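Local structure of citrate synthase (Pyrobaculum aerophilum, 2IBP) at residues Gly314-Glu327 / Pro343-Tyr355. The protein probably catalyses the condensation of oxaloacetate with acetyl-CoA and water to give citrate and CoA in the tricarboxylic acid cycle. Residues are numbered along the deposited sequence; the frame is centred on the assembly and turned at random.
Sequences GDPQNLFAIASAIE and PNVDFWSGIAFYY
An antiparallel helix pair of the citrate synthase fold, 319-327 against 349-355 with axes approaching to 10.3 Å and directions 173° apart, is tied at one end by Y355, whose hydroxyl reaches into the type I turn D315-N318. Y355 OH donates to D315 OD1 at 2.5 Å, from above the carboxylate plane, and accepts from Q317 N at 3.0 Å. F320 N reaches the same OD1 on its syn side, nearer the plane and from the opposite face, while A321 N takes OD2, fixing the carboxylate at the start of helix 319-327. L319 CD1 lies over the Y355 ring in a CH-pi contact, 4.1 Å from its centroid, and also meets Y354 CD2. A phenylalanine in place of Y355 would probably leave Q317 N and D315 OD1 without their shared partner and the turn less firmly held. Further along 343-355, which also carries the predicted active-site residue D346, I351 CD1 and W348 CZ3 both pack on A323 CB. The F347 ring, swung out by a chi1 of -173° that sets CG opposite the backbone N, turns its edge to A323 O, 3.3 Å from CE2. E327 CD sits in plane at the indole edge of W348; E327 OE2 and W348 NE1 share Y295 OH, and K303 pairs with the carboxylate.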
# COMPACT_ATOMS: atom_id res chain seq x y z
N GLY A 314 24.81 -4.09 31.90
CA GLY A 314 23.92 -4.21 33.04
C GLY A 314 22.47 -4.36 32.60
O GLY A 314 22.12 -4.21 31.43
N ASP A 315 21.61 -4.64 33.58
CA ASP A 315 20.19 -4.86 33.34
C ASP A 315 19.47 -3.98 34.36
O ASP A 315 18.76 -4.50 35.21
CB ASP A 315 19.92 -6.34 33.62
CG ASP A 315 18.52 -6.80 33.24
OD1 ASP A 315 17.91 -6.22 32.30
OD2 ASP A 315 18.07 -7.80 33.83
N PRO A 316 19.64 -2.65 34.25
CA PRO A 316 19.13 -1.69 35.25
C PRO A 316 17.63 -1.68 35.50
O PRO A 316 17.18 -1.26 36.56
CB PRO A 316 19.58 -0.33 34.70
CG PRO A 316 19.88 -0.55 33.27
CD PRO A 316 20.32 -1.97 33.14
N GLN A 317 16.86 -2.04 34.48
CA GLN A 317 15.41 -2.13 34.63
C GLN A 317 14.95 -3.58 34.79
O GLN A 317 13.75 -3.86 34.79
CB GLN A 317 14.68 -1.43 33.48
CG GLN A 317 14.61 0.09 33.60
CD GLN A 317 15.95 0.78 33.48
OE1 GLN A 317 16.67 0.60 32.50
NE2 GLN A 317 16.26 1.65 34.45
N ASN A 318 15.92 -4.49 34.93
CA ASN A 318 15.67 -5.92 35.18
C ASN A 318 14.88 -6.60 34.08
O ASN A 318 14.29 -7.67 34.29
CB ASN A 318 14.97 -6.10 36.54
CG ASN A 318 15.69 -5.35 37.67
OD1 ASN A 318 15.08 -4.53 38.36
ND2 ASN A 318 16.99 -5.56 37.77
N LEU A 319 14.93 -6.03 32.88
CA LEU A 319 14.17 -6.55 31.76
C LEU A 319 14.62 -7.97 31.40
O LEU A 319 13.80 -8.86 31.21
CB LEU A 319 14.37 -5.65 30.54
CG LEU A 319 13.87 -4.22 30.71
CD1 LEU A 319 14.15 -3.44 29.42
CD2 LEU A 319 12.37 -4.22 31.04
N PHE A 320 15.92 -8.19 31.36
CA PHE A 320 16.41 -9.51 30.99
C PHE A 320 16.09 -10.55 32.09
O PHE A 320 15.67 -11.68 31.81
CB PHE A 320 17.90 -9.47 30.67
CG PHE A 320 18.41 -10.73 30.10
CD1 PHE A 320 18.20 -11.03 28.76
CD2 PHE A 320 19.07 -11.66 30.89
CE1 PHE A 320 18.64 -12.21 28.23
CE2 PHE A 320 19.50 -12.86 30.36
CZ PHE A 320 19.29 -13.12 29.02
N ALA A 321 16.23 -10.13 33.34
CA ALA A 321 15.93 -11.00 34.48
C ALA A 321 14.46 -11.41 34.48
O ALA A 321 14.12 -12.58 34.66
CB ALA A 321 16.26 -10.28 35.78
N ILE A 322 13.58 -10.43 34.24
CA ILE A 322 12.14 -10.67 34.21
C ILE A 322 11.77 -11.57 33.03
O ILE A 322 11.08 -12.58 33.20
CB ILE A 322 11.37 -9.36 34.18
CG1 ILE A 322 11.61 -8.56 35.47
CG2 ILE A 322 9.87 -9.60 33.96
CD1 ILE A 322 11.11 -7.13 35.42
N ALA A 323 12.24 -11.20 31.84
CA ALA A 323 11.98 -12.01 30.66
C ALA A 323 12.51 -13.43 30.82
O ALA A 323 11.84 -14.41 30.49
CB ALA A 323 12.58 -11.36 29.42
N SER A 324 13.72 -13.58 31.36
CA SER A 324 14.30 -14.90 31.58
C SER A 324 13.48 -15.77 32.55
O SER A 324 13.26 -16.95 32.31
CB SER A 324 15.73 -14.77 32.12
OG SER A 324 16.58 -14.26 31.12
N ALA A 325 13.00 -15.15 33.62
CA ALA A 325 12.18 -15.85 34.61
C ALA A 325 10.89 -16.36 33.98
O ALA A 325 10.49 -17.50 34.19
CB ALA A 325 11.89 -14.93 35.78
N ILE A 326 10.26 -15.50 33.20
CA ILE A 326 9.04 -15.85 32.51
C ILE A 326 9.31 -16.95 31.50
O ILE A 326 8.57 -17.94 31.42
CB ILE A 326 8.44 -14.63 31.84
CG1 ILE A 326 7.94 -13.65 32.91
CG2 ILE A 326 7.30 -15.03 30.88
CD1 ILE A 326 7.47 -12.34 32.37
N GLU A 327 10.38 -16.80 30.73
CA GLU A 327 10.74 -17.80 29.75
C GLU A 327 10.90 -19.18 30.38
O GLU A 327 10.37 -20.17 29.88
CB GLU A 327 12.03 -17.43 29.02
CG GLU A 327 12.35 -18.37 27.89
CD GLU A 327 13.81 -18.71 27.79
OE1 GLU A 327 14.48 -18.83 28.84
OE2 GLU A 327 14.28 -18.97 26.66
N PRO A 343 8.42 -18.94 23.23
CA PRO A 343 8.76 -17.56 22.97
C PRO A 343 9.07 -17.34 21.49
O PRO A 343 9.61 -18.24 20.80
CB PRO A 343 10.02 -17.33 23.81
CG PRO A 343 9.93 -18.34 24.91
CD PRO A 343 9.31 -19.55 24.23
N ASN A 344 8.66 -16.18 21.01
CA ASN A 344 9.02 -15.75 19.68
C ASN A 344 9.96 -14.54 19.80
O ASN A 344 10.26 -14.08 20.91
CB ASN A 344 7.79 -15.49 18.81
CG ASN A 344 6.99 -14.30 19.26
OD1 ASN A 344 7.54 -13.22 19.51
ND2 ASN A 344 5.67 -14.44 19.28
N VAL A 345 10.51 -14.08 18.69
CA VAL A 345 11.53 -13.04 18.76
C VAL A 345 11.08 -11.79 19.52
O VAL A 345 11.89 -11.14 20.21
CB VAL A 345 12.07 -12.70 17.35
CG1 VAL A 345 11.00 -11.95 16.57
CG2 VAL A 345 13.38 -11.90 17.46
N ASP A 346 9.79 -11.47 19.45
CA ASP A 346 9.25 -10.28 20.12
C ASP A 346 9.39 -10.35 21.65
O ASP A 346 9.33 -9.34 22.34
CB ASP A 346 7.79 -10.08 19.75
CG ASP A 346 7.59 -9.85 18.26
OD1 ASP A 346 8.52 -9.33 17.60
OD2 ASP A 346 6.49 -10.20 17.76
N PHE A 347 9.50 -11.57 22.17
CA PHE A 347 9.65 -11.77 23.60
C PHE A 347 10.92 -11.13 24.12
O PHE A 347 10.97 -10.68 25.28
CB PHE A 347 9.67 -13.28 23.88
CG PHE A 347 9.65 -13.64 25.33
CD1 PHE A 347 8.46 -13.93 25.97
CD2 PHE A 347 10.83 -13.79 26.04
CE1 PHE A 347 8.46 -14.30 27.29
CE2 PHE A 347 10.82 -14.15 27.35
CZ PHE A 347 9.63 -14.41 27.97
N TRP A 348 11.93 -11.03 23.26
CA TRP A 348 13.24 -10.57 23.64
C TRP A 348 13.74 -9.29 22.99
O TRP A 348 14.50 -8.56 23.59
CB TRP A 348 14.30 -11.62 23.26
CG TRP A 348 14.19 -12.90 23.96
CD1 TRP A 348 13.68 -14.06 23.47
CD2 TRP A 348 14.53 -13.15 25.33
NE1 TRP A 348 13.73 -15.04 24.44
CE2 TRP A 348 14.24 -14.51 25.59
CE3 TRP A 348 15.10 -12.37 26.34
CZ2 TRP A 348 14.48 -15.09 26.83
CZ3 TRP A 348 15.32 -12.95 27.57
CH2 TRP A 348 15.01 -14.30 27.80
N SER A 349 13.34 -9.07 21.73
CA SER A 349 13.99 -8.05 20.90
C SER A 349 13.90 -6.58 21.29
O SER A 349 14.74 -5.80 20.86
CB SER A 349 13.57 -8.20 19.45
OG SER A 349 12.25 -7.77 19.28
N GLY A 350 12.94 -6.21 22.14
CA GLY A 350 12.82 -4.82 22.57
C GLY A 350 13.75 -4.46 23.71
O GLY A 350 14.02 -3.28 23.95
N ILE A 351 14.31 -5.47 24.36
CA ILE A 351 15.14 -5.24 25.55
C ILE A 351 16.42 -4.46 25.24
O ILE A 351 16.69 -3.40 25.81
CB ILE A 351 15.45 -6.55 26.26
CG1 ILE A 351 14.14 -7.18 26.78
CG2 ILE A 351 16.47 -6.31 27.38
CD1 ILE A 351 14.30 -8.57 27.36
N ALA A 352 17.19 -4.95 24.27
CA ALA A 352 18.41 -4.28 23.90
C ALA A 352 18.12 -2.88 23.37
O ALA A 352 18.77 -1.92 23.78
CB ALA A 352 19.18 -5.10 22.87
N PHE A 353 17.10 -2.74 22.51
CA PHE A 353 16.77 -1.43 21.95
C PHE A 353 16.48 -0.45 23.08
O PHE A 353 16.94 0.69 23.07
CB PHE A 353 15.51 -1.44 21.07
CG PHE A 353 15.65 -2.16 19.76
CD1 PHE A 353 16.86 -2.33 19.13
CD2 PHE A 353 14.50 -2.52 19.07
CE1 PHE A 353 16.93 -2.98 17.90
CE2 PHE A 353 14.56 -3.14 17.83
CZ PHE A 353 15.77 -3.33 17.24
N TYR A 354 15.66 -0.90 24.03
CA TYR A 354 15.29 -0.06 25.16
C TYR A 354 16.56 0.42 25.88
O TYR A 354 16.71 1.60 26.16
CB TYR A 354 14.38 -0.83 26.11
CG TYR A 354 14.00 -0.06 27.36
CD1 TYR A 354 12.83 0.68 27.42
CD2 TYR A 354 14.79 -0.13 28.49
CE1 TYR A 354 12.50 1.39 28.55
CE2 TYR A 354 14.45 0.54 29.64
CZ TYR A 354 13.32 1.30 29.66
OH TYR A 354 13.02 1.97 30.82
N TYR A 355 17.46 -0.51 26.17
CA TYR A 355 18.67 -0.17 26.90
C TYR A 355 19.64 0.70 26.08
O TYR A 355 20.40 1.50 26.65
CB TYR A 355 19.36 -1.42 27.42
CG TYR A 355 18.67 -2.08 28.60
CD1 TYR A 355 18.17 -1.31 29.63
CD2 TYR A 355 18.72 -3.46 28.78
CE1 TYR A 355 17.59 -1.89 30.76
CE2 TYR A 355 18.18 -4.06 29.93
CZ TYR A 355 17.62 -3.27 30.91
OH TYR A 355 17.11 -3.84 32.05